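Local coordinates for tail spike protein gp49 (Pseudomonas phage LKA1, PDB 4RU4) that probably cleaves the O-specific polysaccharide of Pseudomonas as the lyase of the phage tailspike, degrading the host cell envelope during virus entry, at residues I150-D155 with G193-I198; P231-V236 with A254-S259; S494-A499 with F536-P541; T551-A556 with S587-Q592. All blocks are in the same frame, centred on the assembly; numbering follows the deposited sequence. Where two conformers were deposited one is given.

Contact 1: I150-D155 with G193-I198; sequences IYNPTD and GATVAI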
loop_
_atom_site.group_PDB
_atom_site.type_symbol
_atom_site.label_atom_id
_atom_site.label_comp_id
_atom_site.label_asym_id
_atom_site.label_seq_id
_atom_site.Cartn_x
_atom_site.Cartn_y
_atom_site.Cartn_z
ATOM N N ILE B 150 2.869 30.364 -7.962
ATOM C CA ILE B 150 3.981 30.969 -8.680
ATOM C C ILE B 150 3.900 30.441 -10.104
ATOM O O ILE B 150 3.805 29.223 -10.298
ATOM C CB ILE B 150 5.303 30.520 -8.051
ATOM C CG1 ILE B 150 5.340 30.940 -6.566
ATOM C CG2 ILE B 150 6.512 31.033 -8.872
ATOM C CD1 ILE B 150 6.552 30.408 -5.787
ATOM N N TYR B 151 3.925 31.333 -11.100
ATOM C CA TYR B 151 3.756 30.919 -12.497
ATOM C C TYR B 151 4.802 31.532 -13.404
ATOM O O TYR B 151 5.028 32.740 -13.370
ATOM C CB TYR B 151 2.372 31.338 -12.991
ATOM C CG TYR B 151 2.131 31.169 -14.477
ATOM C CD1 TYR B 151 2.158 29.903 -15.064
ATOM C CD2 TYR B 151 1.820 32.269 -15.280
ATOM C CE1 TYR B 151 1.936 29.736 -16.420
ATOM C CE2 TYR B 151 1.574 32.114 -16.647
ATOM C CZ TYR B 151 1.629 30.850 -17.204
ATOM O OH TYR B 151 1.395 30.676 -18.538
ATOM N N ASN B 152 5.421 30.695 -14.224
ATOM C CA ASN B 152 6.360 31.161 -15.239
ATOM C C ASN B 152 5.699 31.105 -16.621
ATOM O O ASN B 152 5.473 30.021 -17.151
ATOM C CB ASN B 152 7.616 30.296 -15.209
ATOM C CG ASN B 152 8.708 30.828 -16.132
ATOM O OD1 ASN B 152 8.421 31.544 -17.086
ATOM N ND2 ASN B 152 9.963 30.479 -15.844
ATOM N N PRO B 153 5.390 32.270 -17.218
ATOM C CA PRO B 153 4.702 32.253 -18.512
ATOM C C PRO B 153 5.598 31.783 -19.652
ATOM O O PRO B 153 5.083 31.620 -20.756
ATOM C CB PRO B 153 4.334 33.733 -18.760
ATOM C CG PRO B 153 4.682 34.471 -17.501
ATOM C CD PRO B 153 5.683 33.635 -16.752
ATOM N N THR B 154 6.897 31.590 -19.422
ATOM C CA THR B 154 7.771 31.171 -20.524
ATOM C C THR B 154 7.436 29.756 -20.989
ATOM O O THR B 154 7.353 28.838 -20.168
ATOM C CB THR B 154 9.238 31.231 -20.116
ATOM O OG1 THR B 154 9.581 32.590 -19.852
ATOM C CG2 THR B 154 10.149 30.678 -21.216
ATOM N N ASP B 155 7.209 29.585 -22.290
ATOM C CA ASP B 155 6.926 28.259 -22.832
ATOM C C ASP B 155 7.972 27.226 -22.424
ATOM O O ASP B 155 9.171 27.495 -22.459
ATOM C CB ASP B 155 6.851 28.270 -24.360
ATOM C CG ASP B 155 5.659 29.051 -24.889
ATOM O OD1 ASP B 155 4.759 29.403 -24.101
ATOM O OD2 ASP B 155 5.635 29.314 -26.108
ATOM N N GLY B 193 13.203 35.595 -10.035
ATOM C CA GLY B 193 12.138 36.503 -9.662
ATOM C C GLY B 193 11.656 37.310 -10.851
ATOM O O GLY B 193 10.492 37.718 -10.910
ATOM N N ALA B 194 12.550 37.534 -11.810
ATOM C CA ALA B 194 12.217 38.344 -12.970
ATOM C C ALA B 194 11.391 37.592 -13.996
ATOM O O ALA B 194 10.947 38.179 -14.987
ATOM C CB ALA B 194 13.489 38.894 -13.625
ATOM N N THR B 195 11.196 36.298 -13.790
ATOM C CA THR B 195 10.489 35.499 -14.789
ATOM C C THR B 195 9.125 34.945 -14.353
ATOM O O THR B 195 8.463 34.254 -15.143
ATOM C CB THR B 195 11.328 34.304 -15.196
ATOM O OG1 THR B 195 11.479 33.451 -14.054
ATOM C CG2 THR B 195 12.689 34.756 -15.651
ATOM N N VAL B 196 8.701 35.211 -13.118
ATOM C CA VAL B 196 7.448 34.621 -12.634
ATOM C C VAL B 196 6.416 35.688 -12.268
ATOM O O VAL B 196 6.774 36.804 -11.871
ATOM C CB VAL B 196 7.671 33.642 -11.438
ATOM C CG1 VAL B 196 8.290 32.316 -11.917
ATOM C CG2 VAL B 196 8.572 34.264 -10.364
ATOM N N ALA B 197 5.141 35.344 -12.441
ATOM C CA ALA B 197 4.030 36.152 -11.971
ATOM C C ALA B 197 3.332 35.334 -10.890
ATOM O O ALA B 197 3.196 34.116 -11.025
ATOM C CB ALA B 197 3.052 36.426 -13.106
ATOM N N ILE B 198 2.899 36.010 -9.830
ATOM C CA ILE B 198 2.340 35.349 -8.654
ATOM C C ILE B 198 0.852 35.710 -8.562
ATOM O O ILE B 198 0.462 36.853 -8.821
ATOM C CB ILE B 198 3.064 35.802 -7.339
ATOM C CG1 ILE B 198 4.569 35.995 -7.568
ATOM C CG2 ILE B 198 2.790 34.813 -6.163
ATOM C CD1 ILE B 198 5.308 34.720 -8.156
HETATM O O HOH W 1 8.912 34.652 -17.844
#
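Tyr151, which meets Ala197 O through its CB, folds its ring back over its own segment, where Pro153 N lies 3.8 Å above one face, offset toward the rim. With CG anti to the backbone N (chi1 171°), the ring leads away from segment 193-198, and its hydroxyl has a weak hydrogen bond to Arg166. The second flat group is the Asn152 amide, whose side chain crosses that of Thr195 obliquely. Its OD1 stands 3.3 Å from Thr195 O, two acceptors that do not bond. Instead OD1 takes the N-H of Thr154 at 2.8 Å, closing an Asx turn, with the donor tilted 32° from the amide carbonyl plane. A water bridges the two segments here, donating to Thr195 O at 2.8 Å and bonded to Thr154 OG1 at 3.0 Å. This corner belongs to the Ig-like domain, where strands 147-151 and 197-202 run antiparallel. Tyr151 and Ala197 form the hydrogen-bonded pair: Tyr151 N reaches Ala197 O at 2.9 Å, and Ala197 N reaches Tyr151 O at 2.8 Å. Next to it, Ile150 and Ile198 form a non-hydrogen-bonded pair, their side chains side by side and pointing the same way. The CG2 branch of Ile150 touches Val196 CG1 at 3.8 Å and also meets Ile198 CD1. Beyond the ladder, Pro153 sets CD against Thr195 O, while Thr195 OG1 turns to Asp192 O.

Contact 2: P231-V236 with A254-S259; sequences PRVDDV and AKITNS. With EDO (1,2-ethanediol), chain S.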
loop_
_atom_site.group_PDB
_atom_site.type_symbol
_atom_site.label_atom_id
_atom_site.label_comp_id
_atom_site.label_asym_id
_atom_site.label_seq_id
_atom_site.Cartn_x
_atom_site.Cartn_y
_atom_site.Cartn_z
ATOM N N PRO B 231 -11.744 21.846 -3.619
ATOM C CA PRO B 231 -13.089 21.415 -4.020
ATOM C C PRO B 231 -13.278 19.936 -3.717
ATOM O O PRO B 231 -12.307 19.167 -3.654
ATOM C CB PRO B 231 -13.105 21.662 -5.531
ATOM C CG PRO B 231 -11.649 21.483 -5.951
ATOM C CD PRO B 231 -10.832 22.009 -4.770
ATOM N N ARG B 232 -14.541 19.540 -3.542
ATOM C CA ARG B 232 -14.887 18.180 -3.145
ATOM C C ARG B 232 -15.935 17.621 -4.083
ATOM O O ARG B 232 -16.946 18.285 -4.361
ATOM C CB ARG B 232 -15.442 18.204 -1.714
ATOM C CG ARG B 232 -14.400 18.609 -0.658
ATOM C CD ARG B 232 -13.363 17.516 -0.542
ATOM N NE ARG B 232 -12.287 17.781 0.418
ATOM C CZ ARG B 232 -11.098 18.295 0.089
ATOM N NH1 ARG B 232 -10.857 18.664 -1.174
ATOM N NH2 ARG B 232 -10.168 18.476 1.035
ATOM N N VAL B 233 -15.691 16.427 -4.624
ATOM C CA VAL B 233 -16.708 15.711 -5.423
ATOM C C VAL B 233 -16.816 14.319 -4.807
ATOM O O VAL B 233 -15.796 13.629 -4.649
ATOM C CB VAL B 233 -16.301 15.596 -6.908
ATOM C CG1 VAL B 233 -17.368 14.806 -7.711
ATOM C CG2 VAL B 233 -16.081 16.989 -7.527
ATOM N N ASP B 234 -18.018 13.908 -4.403
ATOM C CA ASP B 234 -18.140 12.657 -3.660
ATOM C C ASP B 234 -19.435 11.965 -4.050
ATOM O O ASP B 234 -20.463 12.628 -4.236
ATOM C CB ASP B 234 -18.122 12.928 -2.151
ATOM C CG ASP B 234 -18.295 11.658 -1.329
ATOM O OD1 ASP B 234 -17.527 10.689 -1.533
ATOM O OD2 ASP B 234 -19.227 11.614 -0.499
ATOM N N ASP B 235 -19.362 10.651 -4.229
ATOM C CA ASP B 235 -20.555 9.848 -4.453
ATOM C C ASP B 235 -21.310 10.337 -5.702
ATOM O O ASP B 235 -22.529 10.430 -5.693
ATOM C CB ASP B 235 -21.425 9.926 -3.177
ATOM C CG ASP B 235 -22.606 8.984 -3.199
ATOM O OD1 ASP B 235 -22.493 7.900 -3.814
ATOM O OD2 ASP B 235 -23.651 9.334 -2.584
ATOM N N VAL B 236 -20.599 10.656 -6.784
ATOM C CA VAL B 236 -21.294 11.062 -8.000
ATOM C C VAL B 236 -21.207 9.990 -9.068
ATOM O O VAL B 236 -20.264 9.190 -9.098
ATOM C CB VAL B 236 -20.847 12.432 -8.598
ATOM C CG1 VAL B 236 -20.949 13.558 -7.549
ATOM C CG2 VAL B 236 -19.456 12.337 -9.210
ATOM N N ALA B 254 -7.838 19.233 -4.872
ATOM C CA ALA B 254 -9.099 18.720 -5.399
ATOM C C ALA B 254 -9.204 17.248 -5.021
ATOM O O ALA B 254 -8.271 16.486 -5.254
ATOM C CB ALA B 254 -9.138 18.867 -6.907
ATOM N N LYS B 255 -10.340 16.835 -4.452
ATOM C CA LYS B 255 -10.532 15.413 -4.169
ATOM C C LYS B 255 -11.837 14.908 -4.780
ATOM O O LYS B 255 -12.901 15.480 -4.524
ATOM C CB LYS B 255 -10.528 15.149 -2.665
ATOM C CG LYS B 255 -9.142 15.289 -2.007
ATOM C CD LYS B 255 -9.156 14.812 -0.553
ATOM C CE LYS B 255 -7.744 14.765 0.004
ATOM N NZ LYS B 255 -7.546 15.795 1.030
ATOM N N ILE B 256 -11.755 13.835 -5.566
ATOM C CA ILE B 256 -12.958 13.132 -6.000
ATOM C C ILE B 256 -12.939 11.742 -5.381
ATOM O O ILE B 256 -11.939 11.018 -5.502
ATOM C CB ILE B 256 -13.106 13.040 -7.510
ATOM C CG1 ILE B 256 -14.346 12.191 -7.872
ATOM C CG2 ILE B 256 -11.846 12.438 -8.191
ATOM C CD1 ILE B 256 -14.840 12.457 -9.298
ATOM N N THR B 257 -14.031 11.372 -4.714
ATOM C CA THR B 257 -14.057 10.117 -3.939
ATOM C C THR B 257 -15.343 9.319 -4.214
ATOM O O THR B 257 -16.403 9.902 -4.492
ATOM C CB THR B 257 -13.989 10.408 -2.424
ATOM O OG1 THR B 257 -14.977 11.409 -2.094
ATOM C CG2 THR B 257 -12.590 10.932 -2.037
ATOM N N ASN B 258 -15.258 7.992 -4.110
ATOM C CA ASN B 258 -16.482 7.160 -4.118
ATOM C C ASN B 258 -17.408 7.382 -5.336
ATOM O O ASN B 258 -18.645 7.288 -5.232
ATOM C CB ASN B 258 -17.246 7.409 -2.820
ATOM C CG ASN B 258 -16.320 7.427 -1.596
ATOM O OD1 ASN B 258 -15.507 6.520 -1.426
ATOM N ND2 ASN B 258 -16.422 8.478 -0.757
ATOM N N SER B 259 -16.811 7.654 -6.495
ATOM C CA SER B 259 -17.581 8.070 -7.669
ATOM C C SER B 259 -17.422 7.100 -8.837
ATOM O O SER B 259 -16.413 6.407 -8.937
ATOM C CB SER B 259 -17.190 9.505 -8.081
ATOM O OG SER B 259 -17.448 10.372 -6.986
HETATM C C1 EDO S . -20.955 6.239 -7.455
HETATM O O1 EDO S . -20.229 5.410 -6.544
HETATM C C2 EDO S . -22.441 6.083 -7.208
HETATM O O2 EDO S . -22.660 6.157 -5.808
HETATM O O HOH W 2 -9.546 15.887 3.060
HETATM O O HOH W 3 -20.665 5.936 -3.452
#
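Asp234 OD1 is gripped by two donors of the facing segment: Thr257 OG1 at 2.7 Å, from the anti side and 32° out of the carboxylate plane, and Asn258 ND2 at 2.6 Å, nearly in line with the C-O bond. The carboxylate and amide planes stand 77° apart. Asp234 reaches both because its CG is anti to the backbone N (chi1 178°). Pro231 O is also doubly held, by Lys255 N at 3.2 Å and Arg232 NH1 at 2.9 Å, from opposite faces of its carbonyl plane. Between these points strands 232-234 and 254-257 run parallel, as successive rungs of the right-handed beta-helix of the pectin lyase-like fold. Val233 and Ile256 lie side by side on the face that packs on Phe248. Past the strands, Val236 N donates to Ser259 OG at 3.2 Å, and a 1,2-ethanediol, probably from the crystallisation liquor, links Asn258 O to Arg232 of the third subunit. Lys255 CD sits 4.0 Å above the centre of the Arg232 guanidinium, with Lys255 NZ 3.8 Å from Arg232 NH2. Each cation has a salt bridge to Asp253, one to each carboxylate oxygen, and this shared anion presumably offsets their mutual repulsion.

Contact 3: S494-A499 with F536-P541; sequences SGITLA and FRYIYP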
loop_
_atom_site.group_PDB
_atom_site.type_symbol
_atom_site.label_atom_id
_atom_site.label_comp_id
_atom_site.label_asym_id
_atom_site.label_seq_id
_atom_site.Cartn_x
_atom_site.Cartn_y
_atom_site.Cartn_z
ATOM N N SER B 494 15.954 -20.995 -18.933
ATOM C CA SER B 494 17.320 -21.116 -19.434
ATOM C C SER B 494 17.449 -20.553 -20.858
ATOM O O SER B 494 16.504 -20.586 -21.657
ATOM C CB SER B 494 17.805 -22.574 -19.366
ATOM O OG SER B 494 17.091 -23.395 -20.272
ATOM N N GLY B 495 18.616 -20.006 -21.160
ATOM C CA GLY B 495 18.890 -19.510 -22.501
ATOM C C GLY B 495 18.683 -18.022 -22.699
ATOM O O GLY B 495 19.103 -17.478 -23.725
ATOM N N ILE B 496 18.062 -17.347 -21.735
ATOM C CA ILE B 496 17.839 -15.895 -21.894
ATOM C C ILE B 496 19.138 -15.069 -21.828
ATOM O O ILE B 496 20.170 -15.542 -21.366
ATOM C CB ILE B 496 16.717 -15.351 -20.932
ATOM C CG1 ILE B 496 17.114 -15.359 -19.441
ATOM C CG2 ILE B 496 15.421 -16.176 -21.139
ATOM C CD1 ILE B 496 18.066 -14.227 -18.939
ATOM N N THR B 497 19.070 -13.845 -22.324
ATOM C CA THR B 497 20.164 -12.888 -22.221
ATOM C C THR B 497 19.810 -11.894 -21.113
ATOM O O THR B 497 18.735 -11.316 -21.123
ATOM C CB THR B 497 20.328 -12.143 -23.551
ATOM O OG1 THR B 497 20.719 -13.092 -24.567
ATOM C CG2 THR B 497 21.366 -11.022 -23.429
ATOM N N LEU B 498 20.711 -11.676 -20.170
ATOM C CA LEU B 498 20.399 -10.784 -19.059
ATOM C C LEU B 498 20.258 -9.338 -19.512
ATOM O O LEU B 498 19.317 -8.641 -19.126
ATOM C CB LEU B 498 21.484 -10.890 -17.969
ATOM C CG LEU B 498 21.499 -12.217 -17.231
ATOM C CD1 LEU B 498 22.838 -12.415 -16.558
ATOM C CD2 LEU B 498 20.347 -12.215 -16.223
ATOM N N ALA B 499 21.204 -8.864 -20.305
ATOM C CA ALA B 499 21.135 -7.493 -20.741
ATOM C C ALA B 499 21.891 -7.275 -22.037
ATOM O O ALA B 499 23.105 -7.435 -22.089
ATOM C CB ALA B 499 21.681 -6.566 -19.634
ATOM N N PHE B 536 26.461 -21.210 -19.622
ATOM C CA PHE B 536 25.689 -20.564 -18.561
ATOM C C PHE B 536 24.191 -20.588 -18.870
ATOM O O PHE B 536 23.776 -20.416 -20.032
ATOM C CB PHE B 536 26.107 -19.105 -18.393
ATOM C CG PHE B 536 27.589 -18.899 -18.136
ATOM C CD1 PHE B 536 28.318 -19.783 -17.344
ATOM C CD2 PHE B 536 28.249 -17.810 -18.703
ATOM C CE1 PHE B 536 29.684 -19.565 -17.105
ATOM C CE2 PHE B 536 29.599 -17.599 -18.479
ATOM C CZ PHE B 536 30.322 -18.479 -17.682
ATOM N N ARG B 537 23.388 -20.752 -17.817
ATOM C CA ARG B 537 21.941 -20.713 -17.949
ATOM C C ARG B 537 21.487 -19.390 -18.557
ATOM O O ARG B 537 20.531 -19.367 -19.323
ATOM C CB ARG B 537 21.283 -20.894 -16.591
ATOM C CG ARG B 537 19.738 -20.960 -16.636
ATOM C CD ARG B 537 19.159 -20.993 -15.183
ATOM N NE ARG B 537 17.691 -20.926 -15.203
ATOM C CZ ARG B 537 16.916 -21.990 -15.373
ATOM N NH1 ARG B 537 17.463 -23.199 -15.509
ATOM N NH2 ARG B 537 15.602 -21.852 -15.398
ATOM N N TYR B 538 22.153 -18.291 -18.175
ATOM C CA TYR B 538 21.891 -16.971 -18.747
ATOM C C TYR B 538 23.145 -16.440 -19.447
ATOM O O TYR B 538 24.262 -16.682 -19.005
ATOM C CB TYR B 538 21.477 -15.965 -17.652
ATOM C CG TYR B 538 20.423 -16.520 -16.714
ATOM C CD1 TYR B 538 19.343 -17.249 -17.212
ATOM C CD2 TYR B 538 20.517 -16.347 -15.343
ATOM C CE1 TYR B 538 18.385 -17.793 -16.357
ATOM C CE2 TYR B 538 19.550 -16.887 -14.467
ATOM C CZ TYR B 538 18.500 -17.607 -14.991
ATOM O OH TYR B 538 17.552 -18.146 -14.158
ATOM N N ILE B 539 22.951 -15.672 -20.512
ATOM C CA ILE B 539 24.065 -15.024 -21.174
ATOM C C ILE B 539 24.327 -13.646 -20.537
ATOM O O ILE B 539 23.423 -12.815 -20.441
ATOM C CB ILE B 539 23.772 -14.859 -22.680
ATOM C CG1 ILE B 539 23.560 -16.233 -23.328
ATOM C CG2 ILE B 539 24.902 -14.083 -23.360
ATOM C CD1 ILE B 539 22.792 -16.181 -24.617
ATOM N N TYR B 540 25.568 -13.410 -20.115
ATOM C CA TYR B 540 25.970 -12.146 -19.494
ATOM C C TYR B 540 26.281 -11.064 -20.545
ATOM O O TYR B 540 26.521 -11.383 -21.710
ATOM C CB TYR B 540 27.198 -12.370 -18.584
ATOM C CG TYR B 540 26.900 -13.200 -17.355
ATOM C CD1 TYR B 540 26.402 -12.598 -16.193
ATOM C CD2 TYR B 540 27.111 -14.590 -17.356
ATOM C CE1 TYR B 540 26.112 -13.348 -15.066
ATOM C CE2 TYR B 540 26.814 -15.368 -16.230
ATOM C CZ TYR B 540 26.331 -14.728 -15.071
ATOM O OH TYR B 540 26.042 -15.475 -13.944
ATOM N N PRO B 541 26.261 -9.774 -20.141
ATOM C CA PRO B 541 26.605 -8.718 -21.108
ATOM C C PRO B 541 28.066 -8.740 -21.532
ATOM O O PRO B 541 28.387 -8.204 -22.585
ATOM C CB PRO B 541 26.300 -7.406 -20.361
ATOM C CG PRO B 541 25.491 -7.796 -19.143
ATOM C CD PRO B 541 25.842 -9.236 -18.835
#
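Segments 494-499 and 536-541 run nearly the same way, their end-to-end directions 10° apart, and three backbone bonds tie them. Gly495 N donates to Arg537 O at 2.7 Å. Further on, Ile539 is held from both its polar atoms: its N reaches Ile496 O at 2.9 Å, and its O accepts from Leu498 N at 3.0 Å. Thr497 lies opposite Ile539 as a single bridge, and beyond it the chain turns a corner at Leu498. Strand 497-501 is, within this chain, the outermost strand of a parallel sheet at the C-terminal end of the beta-helix, while segment 536-541 is a loop of the following Ig-like domain, so the contact joins the beta-helix to the domain that follows it. Leu498 does most of the apolar work from the turn: its CG rests 3.8 Å from Tyr538 CB, and its CD1 meets the Tyr540 ring at CD1, 3.6 Å away. Ile496 lies alongside Tyr538; a chi1 of 69° puts its CG1 and CD1 beside the ring, CG1 3.7 Å from the ring atom CD1. Arg537, extended from CG to NE, passes Ser494 CB with its CG. Ser494 N lies 3.6 Å above one guanidinium face, offset toward the rim, and in the guanidinium plane Arg537 NE donates to Tyr538 OH at 3.0 Å. Arg537 NH2 reaches Leu492 O, while Tyr538 OH also bonds the terminal carboxylate of Val602 of the third subunit.

Contact 4: T551-A556 with S587-Q592; sequences TDRSYA and SAVTNQ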
loop_
_atom_site.group_PDB
_atom_site.type_symbol
_atom_site.label_atom_id
_atom_site.label_comp_id
_atom_site.label_asym_id
_atom_site.label_seq_id
_atom_site.Cartn_x
_atom_site.Cartn_y
_atom_site.Cartn_z
ATOM N N THR B 551 36.887 -29.727 -5.315
ATOM C CA THR B 551 36.474 -30.387 -4.083
ATOM C C THR B 551 36.348 -31.928 -4.180
ATOM O O THR B 551 36.363 -32.531 -5.276
ATOM C CB THR B 551 35.135 -29.834 -3.537
ATOM O OG1 THR B 551 34.058 -30.283 -4.364
ATOM C CG2 THR B 551 35.155 -28.293 -3.450
ATOM N N ASP B 552 36.269 -32.555 -3.012
ATOM C CA ASP B 552 35.936 -33.974 -2.885
ATOM C C ASP B 552 36.957 -34.953 -3.464
ATOM O O ASP B 552 36.641 -36.101 -3.819
ATOM C CB ASP B 552 34.504 -34.224 -3.366
ATOM C CG ASP B 552 33.495 -33.502 -2.492
ATOM O OD1 ASP B 552 33.246 -33.998 -1.375
ATOM O OD2 ASP B 552 33.012 -32.412 -2.881
ATOM N N ARG B 553 38.198 -34.492 -3.502
ATOM C CA ARG B 553 39.338 -35.333 -3.822
ATOM C C ARG B 553 40.550 -34.520 -3.359
ATOM O O ARG B 553 40.521 -33.281 -3.385
ATOM C CB ARG B 553 39.419 -35.585 -5.338
ATOM C CG ARG B 553 40.596 -36.504 -5.751
ATOM C CD ARG B 553 40.380 -37.923 -5.240
ATOM N NE ARG B 553 39.168 -38.494 -5.825
ATOM C CZ ARG B 553 38.711 -39.721 -5.598
ATOM N NH1 ARG B 553 39.370 -40.552 -4.796
ATOM N NH2 ARG B 553 37.595 -40.119 -6.187
ATOM N N SER B 554 41.599 -35.188 -2.902
ATOM C CA SER B 554 42.812 -34.457 -2.573
ATOM C C SER B 554 43.867 -34.721 -3.646
ATOM O O SER B 554 43.785 -34.140 -4.710
ATOM C CB SER B 554 43.302 -34.811 -1.164
ATOM O OG SER B 554 42.341 -34.406 -0.193
ATOM N N TYR B 555 44.855 -35.577 -3.382
ATOM C CA TYR B 555 45.780 -35.953 -4.457
ATOM C C TYR B 555 45.072 -36.868 -5.455
ATOM O O TYR B 555 44.388 -37.807 -5.061
ATOM C CB TYR B 555 47.087 -36.570 -3.902
ATOM C CG TYR B 555 47.921 -35.523 -3.184
ATOM C CD1 TYR B 555 48.647 -34.571 -3.903
ATOM C CD2 TYR B 555 47.947 -35.453 -1.794
ATOM C CE1 TYR B 555 49.389 -33.602 -3.259
ATOM C CE2 TYR B 555 48.675 -34.483 -1.141
ATOM C CZ TYR B 555 49.384 -33.560 -1.867
ATOM O OH TYR B 555 50.089 -32.592 -1.196
ATOM N N ALA B 556 45.184 -36.547 -6.744
ATOM C CA ALA B 556 44.819 -37.490 -7.786
ATOM C C ALA B 556 46.059 -38.330 -8.133
ATOM O O ALA B 556 46.699 -38.130 -9.177
ATOM C CB ALA B 556 44.277 -36.753 -9.010
ATOM N N SER B 587 46.996 -41.150 -11.287
ATOM C CA SER B 587 45.771 -41.925 -11.034
ATOM C C SER B 587 44.578 -41.347 -11.800
ATOM O O SER B 587 44.507 -40.141 -11.997
ATOM C CB SER B 587 45.405 -41.894 -9.548
ATOM O OG SER B 587 46.401 -42.544 -8.789
ATOM N N ALA B 588 43.647 -42.205 -12.213
ATOM C CA ALA B 588 42.397 -41.753 -12.827
ATOM C C ALA B 588 41.284 -41.770 -11.784
ATOM O O ALA B 588 40.741 -42.839 -11.470
ATOM C CB ALA B 588 42.036 -42.662 -14.010
ATOM N N VAL B 589 40.948 -40.594 -11.240
ATOM C CA VAL B 589 39.958 -40.477 -10.159
ATOM C C VAL B 589 39.066 -39.260 -10.336
ATOM O O VAL B 589 39.409 -38.322 -11.054
ATOM C CB VAL B 589 40.614 -40.380 -8.752
ATOM C CG1 VAL B 589 41.388 -41.686 -8.412
ATOM C CG2 VAL B 589 41.535 -39.198 -8.673
ATOM N N THR B 590 37.928 -39.259 -9.653
ATOM C CA THR B 590 36.984 -38.167 -9.792
ATOM C C THR B 590 37.394 -36.948 -8.970
ATOM O O THR B 590 38.080 -37.071 -7.970
ATOM C CB THR B 590 35.592 -38.598 -9.348
ATOM O OG1 THR B 590 35.655 -39.034 -7.984
ATOM C CG2 THR B 590 35.118 -39.763 -10.233
ATOM N N ASN B 591 36.968 -35.781 -9.433
ATOM C CA ASN B 591 37.156 -34.512 -8.753
ATOM C C ASN B 591 35.908 -33.700 -9.048
ATOM O O ASN B 591 35.325 -33.840 -10.127
ATOM C CB ASN B 591 38.355 -33.751 -9.324
ATOM C CG ASN B 591 39.627 -34.582 -9.347
ATOM O OD1 ASN B 591 40.523 -34.396 -8.516
ATOM N ND2 ASN B 591 39.714 -35.504 -10.310
ATOM N N GLN B 592 35.493 -32.843 -8.119
ATOM C CA GLN B 592 34.367 -31.949 -8.377
ATOM C C GLN B 592 34.884 -30.531 -8.614
ATOM O O GLN B 592 35.474 -29.929 -7.705
ATOM C CB GLN B 592 33.390 -31.945 -7.184
ATOM C CG GLN B 592 32.738 -33.281 -6.881
ATOM C CD GLN B 592 31.813 -33.757 -8.001
ATOM O OE1 GLN B 592 31.360 -32.974 -8.814
ATOM N NE2 GLN B 592 31.545 -35.038 -8.041
HETATM O O HOH W 4 35.076 -36.595 -6.444
#
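Arg553 and Thr590 make the tight centre of the contact. The guanidinium takes Thr590 side-on: NE donates to Thr590 O at 2.8 Å, with the acceptor near the guanidinium plane and the donor in the carbonyl plane, and NH2 donates to Thr590 OG1 at 2.9 Å. Two bonds to two atoms fix the rotation of the group. Bends at chi2 (68°) and chi3 (62°) curl the arginine back so that one guanidinium face lies over Val589 CB, 3.7 Å from Arg553 CZ. The same valine turns CG2 to Ala556 CB, also at 3.7 Å, while Asn591 OD1, which accepts from Lys550 NZ, presses against the CB and CG of Arg553. A second firm point is Thr551 with Gln592, a single antiparallel hydrogen-bonded pair: Thr551 N to Gln592 O at 2.8 Å and Gln592 N to Thr551 O at 3.0 Å. Elsewhere the touch is lighter. Ser587 merely brushes the Ala556 carbonyl with its CB, and Asp552 CB meets Gln592 CG, carboxylate and amide planes 74° apart. A water links the two segments, donating to Asp552 O at 3.1 Å and bonded to Thr590 OG1 at 2.9 Å. Asp552 OD2 looks elsewhere, accepting from Thr551 OG1, with Arg518 as its salt-bridge partner and Thr568 of the third subunit as another donor. Here strands 545-551 and 590-600 of the C-terminal Ig-like domain part: the first runs on into a loop that faces the third subunit, and Arg553 of that loop grips Thr590 of the second.

The four contacts follow one another along the chain without touching. Contact 2 is the regular parallel rung of the beta-helix, with an apolar face packed inward and a polar face toward another subunit. Contact 1 lies in the Ig-like domain that branches from the shaft, about 31 Å from contact 2 between centres, and has only a short antiparallel ladder, water-bridged at its loop end. Contact 3 joins the last part of the beta-helix to the C-terminal Ig-like domain, mixing backbone bonds with aromatic packing; contact 4, farther out, combines an arginine grip with one antiparallel backbone pair. Its strand 590-600 also packs against Tyr540 and Pro541 of contact 3, and both touch the third subunit. All four are only partly buried.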